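PDB 3KEZ: putative sugar binding protein from Bacteroides vulgatus ATCC 8482, which probably binds sugars or related nutrients at the outer membrane, as a calcium-binding member of the SusD family. Local coordinates for residues T33-L44 / S80-I88. Sequence-based numbering, arbitrary orientation.
Sequences TMQSSDAYSGRL and SHWSYLYSI. With EDO (1,2-ethanediol), chain G.
The link between helices 20-34 and 43-50, two successive type I turns (S36-A39, A39-G42), packs on the first turns of helix 80-96, where Y84 meets S36, D38 and A39. CB of D38 lies over one face of the Y84 ring, 4.0 Å from its centroid, a CH-pi contact with the carboxylate nearly perpendicular to the ring (89°). CB of S36 comes to 3.4 Å from CE2 of Y84; with OG anti to the backbone N (chi1 173°), S36 also takes the N-H of D38 in an ST turn. Water 2 links S36 OG to Y84 OH.

The polar end centres on R43, whose chain runs extended as far as NE; NH1 donates a hydrogen bond to OG of S80 (2.8 Å), which lies at the edge of the guanidinium, in its plane. OD1 of D38 sits instead above the guanidinium, so that pair is held by charge alone, and NH1 and NH2 also donate to an ethanediol, probably from the crystallisation liquor. A methionine in place of R43 would probably leave the D38 carboxylate without this countercharge and S80 OG without this donor.

Deeper in, L44 and L85 meet tip to tip, CD1 to CD2 at 3.8 Å. L85 CD2 also approaches Y40 OH, hydrogen-bonded to D129 of helix 109-134. Beyond, the side chains of I88 and selenomethionine M34 cross at about a right angle, I88 CD1 lying 3.7 Å from M34 CG, and water 1 joins S87 OG to T33 OG1, itself hydrogen-bonded to G29 O. A turn-rich link between two helices, laid on a third, is consistent with the TPR-like helical framework of SusD-family proteins.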
loop_
_atom_site.group_PDB
_atom_site.type_symbol
_atom_site.label_atom_id
_atom_site.label_comp_id
_atom_site.label_asym_id
_atom_site.label_seq_id
_atom_site.Cartn_x
_atom_site.Cartn_y
_atom_site.Cartn_z
ATOM N N THR A 33 -3.823 -14.952 5.484
ATOM C CA THR A 33 -2.501 -14.446 5.905
ATOM C C THR A 33 -2.355 -12.928 5.724
ATOM O O THR A 33 -1.859 -12.227 6.623
ATOM C CB THR A 33 -1.344 -15.202 5.159
ATOM O OG1 THR A 33 -1.477 -16.611 5.405
ATOM C CG2 THR A 33 0.052 -14.715 5.592
HETATM N N MSE A 34 -2.804 -12.426 4.576
HETATM C CA MSE A 34 -2.750 -10.995 4.288
HETATM C C MSE A 34 -3.573 -10.170 5.250
HETATM O O MSE A 34 -3.262 -8.999 5.443
HETATM C CB MSE A 34 -3.268 -10.713 2.859
HETATM C CG MSE A 34 -2.392 -11.333 1.790
HETATM SE SE MSE A 34 -3.076 -11.190 0.019
HETATM C CE MSE A 34 -2.672 -9.383 -0.207
ATOM N N GLN A 35 -4.663 -10.753 5.781
ATOM C CA GLN A 35 -5.527 -10.110 6.786
ATOM C C GLN A 35 -4.897 -9.853 8.152
ATOM O O GLN A 35 -5.446 -9.070 8.938
ATOM C CB GLN A 35 -6.818 -10.927 7.017
ATOM C CG GLN A 35 -7.831 -10.692 5.950
ATOM C CD GLN A 35 -8.792 -11.821 5.794
ATOM O OE1 GLN A 35 -9.154 -12.503 6.780
ATOM N NE2 GLN A 35 -9.253 -12.022 4.545
ATOM N N SER A 36 -3.771 -10.491 8.448
ATOM C CA SER A 36 -3.136 -10.331 9.766
ATOM C C SER A 36 -2.764 -8.886 10.025
ATOM O O SER A 36 -2.376 -8.165 9.104
ATOM C CB SER A 36 -1.842 -11.196 9.837
ATOM O OG SER A 36 -1.111 -10.968 11.024
ATOM N N SER A 37 -2.813 -8.470 11.285
ATOM C CA SER A 37 -2.317 -7.150 11.651
ATOM C C SER A 37 -0.786 -7.052 11.446
ATOM O O SER A 37 -0.236 -5.968 11.366
ATOM C CB SER A 37 -2.706 -6.789 13.082
ATOM O OG SER A 37 -2.097 -7.700 13.986
ATOM N N ASP A 38 -0.109 -8.192 11.342
ATOM C CA ASP A 38 1.297 -8.191 10.971
ATOM C C ASP A 38 1.488 -8.049 9.466
ATOM O O ASP A 38 2.614 -7.860 9.016
ATOM C CB ASP A 38 1.998 -9.470 11.470
ATOM C CG ASP A 38 2.320 -9.422 12.968
ATOM O OD1 ASP A 38 2.194 -8.353 13.591
ATOM O OD2 ASP A 38 2.683 -10.466 13.523
ATOM N N ALA A 39 0.417 -8.203 8.691
ATOM C CA ALA A 39 0.481 -8.032 7.245
ATOM C C ALA A 39 -0.355 -6.815 6.864
ATOM O O ALA A 39 -0.092 -5.700 7.370
ATOM C CB ALA A 39 0.034 -9.323 6.498
ATOM N N TYR A 40 -1.340 -6.998 5.985
ATOM C CA TYR A 40 -2.056 -5.874 5.405
ATOM C C TYR A 40 -3.187 -5.283 6.259
ATOM O O TYR A 40 -3.816 -4.299 5.872
ATOM C CB TYR A 40 -2.554 -6.236 3.994
ATOM C CG TYR A 40 -1.390 -6.394 3.035
ATOM C CD1 TYR A 40 -0.670 -5.255 2.554
ATOM C CD2 TYR A 40 -0.946 -7.661 2.663
ATOM C CE1 TYR A 40 0.417 -5.411 1.678
ATOM C CE2 TYR A 40 0.158 -7.819 1.782
ATOM C CZ TYR A 40 0.817 -6.708 1.294
ATOM O OH TYR A 40 1.894 -6.902 0.446
ATOM N N SER A 41 -3.432 -5.826 7.441
ATOM C CA SER A 41 -4.353 -5.157 8.348
ATOM C C SER A 41 -3.589 -4.270 9.339
ATOM O O SER A 41 -4.193 -3.686 10.218
ATOM C CB SER A 41 -5.242 -6.176 9.057
ATOM O OG SER A 41 -6.366 -6.535 8.281
ATOM N N GLY A 42 -2.268 -4.149 9.189
ATOM C CA GLY A 42 -1.510 -3.288 10.101
ATOM C C GLY A 42 -0.145 -2.877 9.591
ATOM O O GLY A 42 0.001 -1.896 8.846
ATOM N N ARG A 43 0.854 -3.663 9.950
ATOM C CA ARG A 43 2.256 -3.252 9.785
ATOM C C ARG A 43 2.642 -2.879 8.390
ATOM O O ARG A 43 3.395 -1.917 8.227
ATOM C CB ARG A 43 3.201 -4.342 10.323
ATOM C CG ARG A 43 3.138 -4.411 11.830
ATOM C CD ARG A 43 4.093 -5.453 12.394
ATOM N NE ARG A 43 4.028 -5.499 13.846
ATOM C CZ ARG A 43 4.605 -6.429 14.595
ATOM N NH1 ARG A 43 5.292 -7.391 14.029
ATOM N NH2 ARG A 43 4.474 -6.401 15.915
ATOM N N LEU A 44 2.112 -3.602 7.380
ATOM C CA LEU A 44 2.454 -3.292 5.982
ATOM C C LEU A 44 1.776 -2.020 5.501
ATOM O O LEU A 44 2.294 -1.344 4.599
ATOM C CB LEU A 44 2.173 -4.472 5.024
ATOM C CG LEU A 44 3.006 -5.735 5.355
ATOM C CD1 LEU A 44 2.562 -6.858 4.457
ATOM C CD2 LEU A 44 4.519 -5.497 5.184
ATOM N N SER A 80 8.248 -9.825 11.022
ATOM C CA SER A 80 6.941 -10.145 10.445
ATOM C C SER A 80 6.800 -9.765 8.969
ATOM O O SER A 80 6.192 -10.489 8.217
ATOM C CB SER A 80 5.838 -9.422 11.223
ATOM O OG SER A 80 6.244 -8.068 11.533
ATOM N N HIS A 81 7.337 -8.605 8.590
ATOM C CA HIS A 81 7.238 -8.151 7.217
ATOM C C HIS A 81 7.864 -9.220 6.344
ATOM O O HIS A 81 7.268 -9.649 5.378
ATOM C CB HIS A 81 7.963 -6.820 6.995
ATOM C CG HIS A 81 7.663 -5.770 8.029
ATOM N ND1 HIS A 81 8.186 -5.796 9.314
ATOM C CD2 HIS A 81 6.926 -4.639 7.946
ATOM C CE1 HIS A 81 7.765 -4.731 9.972
ATOM N NE2 HIS A 81 7.001 -4.011 9.163
ATOM N N TRP A 82 9.080 -9.616 6.706
ATOM C CA TRP A 82 9.828 -10.632 5.974
ATOM C C TRP A 82 9.100 -11.997 5.890
ATOM O O TRP A 82 8.830 -12.524 4.774
ATOM C CB TRP A 82 11.199 -10.749 6.661
ATOM C CG TRP A 82 12.184 -11.613 5.967
ATOM C CD1 TRP A 82 12.374 -12.938 6.149
ATOM C CD2 TRP A 82 13.147 -11.190 4.978
ATOM N NE1 TRP A 82 13.397 -13.387 5.334
ATOM C CE2 TRP A 82 13.881 -12.330 4.601
ATOM C CE3 TRP A 82 13.425 -9.966 4.352
ATOM C CZ2 TRP A 82 14.914 -12.278 3.635
ATOM C CZ3 TRP A 82 14.459 -9.913 3.414
ATOM C CH2 TRP A 82 15.182 -11.071 3.063
ATOM N N SER A 83 8.751 -12.525 7.077
ATOM C CA SER A 83 8.139 -13.853 7.194
ATOM C C SER A 83 6.775 -13.936 6.530
ATOM O O SER A 83 6.518 -14.877 5.805
ATOM C CB SER A 83 8.082 -14.356 8.656
ATOM O OG SER A 83 7.779 -13.339 9.603
ATOM N N TYR A 84 5.921 -12.926 6.748
ATOM C CA TYR A 84 4.591 -12.940 6.186
ATOM C C TYR A 84 4.613 -12.825 4.652
ATOM O O TYR A 84 3.948 -13.592 3.954
ATOM C CB TYR A 84 3.715 -11.838 6.808
ATOM C CG TYR A 84 3.018 -12.283 8.065
ATOM C CD1 TYR A 84 3.730 -12.465 9.230
ATOM C CD2 TYR A 84 1.628 -12.555 8.077
ATOM C CE1 TYR A 84 3.117 -12.910 10.383
ATOM C CE2 TYR A 84 0.996 -13.020 9.244
ATOM C CZ TYR A 84 1.753 -13.167 10.398
ATOM O OH TYR A 84 1.183 -13.622 11.583
ATOM N N LEU A 85 5.426 -11.907 4.133
ATOM C CA LEU A 85 5.507 -11.749 2.679
ATOM C C LEU A 85 6.099 -12.997 1.990
ATOM O O LEU A 85 5.609 -13.416 0.932
ATOM C CB LEU A 85 6.224 -10.441 2.317
ATOM C CG LEU A 85 5.354 -9.239 2.689
ATOM C CD1 LEU A 85 6.113 -7.954 2.706
ATOM C CD2 LEU A 85 4.072 -9.143 1.823
ATOM N N TYR A 86 7.117 -13.629 2.589
ATOM C CA TYR A 86 7.692 -14.816 1.998
ATOM C C TYR A 86 6.752 -16.009 2.133
ATOM O O TYR A 86 6.703 -16.878 1.247
ATOM C CB TYR A 86 9.100 -15.126 2.549
ATOM C CG TYR A 86 10.157 -14.385 1.740
ATOM C CD1 TYR A 86 10.341 -14.645 0.362
ATOM C CD2 TYR A 86 10.911 -13.366 2.322
ATOM C CE1 TYR A 86 11.252 -13.942 -0.378
ATOM C CE2 TYR A 86 11.835 -12.655 1.594
ATOM C CZ TYR A 86 12.004 -12.931 0.248
ATOM O OH TYR A 86 12.951 -12.237 -0.440
ATOM N N SER A 87 5.991 -16.061 3.223
ATOM C CA SER A 87 4.911 -17.055 3.344
ATOM C C SER A 87 3.892 -16.961 2.208
ATOM O O SER A 87 3.562 -17.962 1.556
ATOM C CB SER A 87 4.197 -16.871 4.675
ATOM O OG SER A 87 3.169 -17.809 4.810
ATOM N N ILE A 88 3.385 -15.752 1.987
ATOM C CA ILE A 88 2.494 -15.444 0.897
ATOM C C ILE A 88 3.097 -15.850 -0.477
ATOM O O ILE A 88 2.471 -16.582 -1.278
ATOM C CB ILE A 88 2.117 -13.924 0.922
ATOM C CG1 ILE A 88 1.216 -13.612 2.111
ATOM C CG2 ILE A 88 1.505 -13.501 -0.424
ATOM C CD1 ILE A 88 1.192 -12.141 2.471
HETATM C C1 EDO G . 6.234 -10.180 17.385
HETATM O O1 EDO G . 6.389 -9.612 16.083
HETATM C C2 EDO G . 5.909 -9.071 18.376
HETATM O O2 EDO G . 6.576 -7.854 17.985
HETATM O O HOH W 1 0.468 -17.464 3.406
HETATM O O HOH W 2 -1.949 -13.045 12.228
HETATM O O HOH W 3 5.072 -6.879 9.307
HETATM O O HOH W 4 5.425 -1.663 9.852
#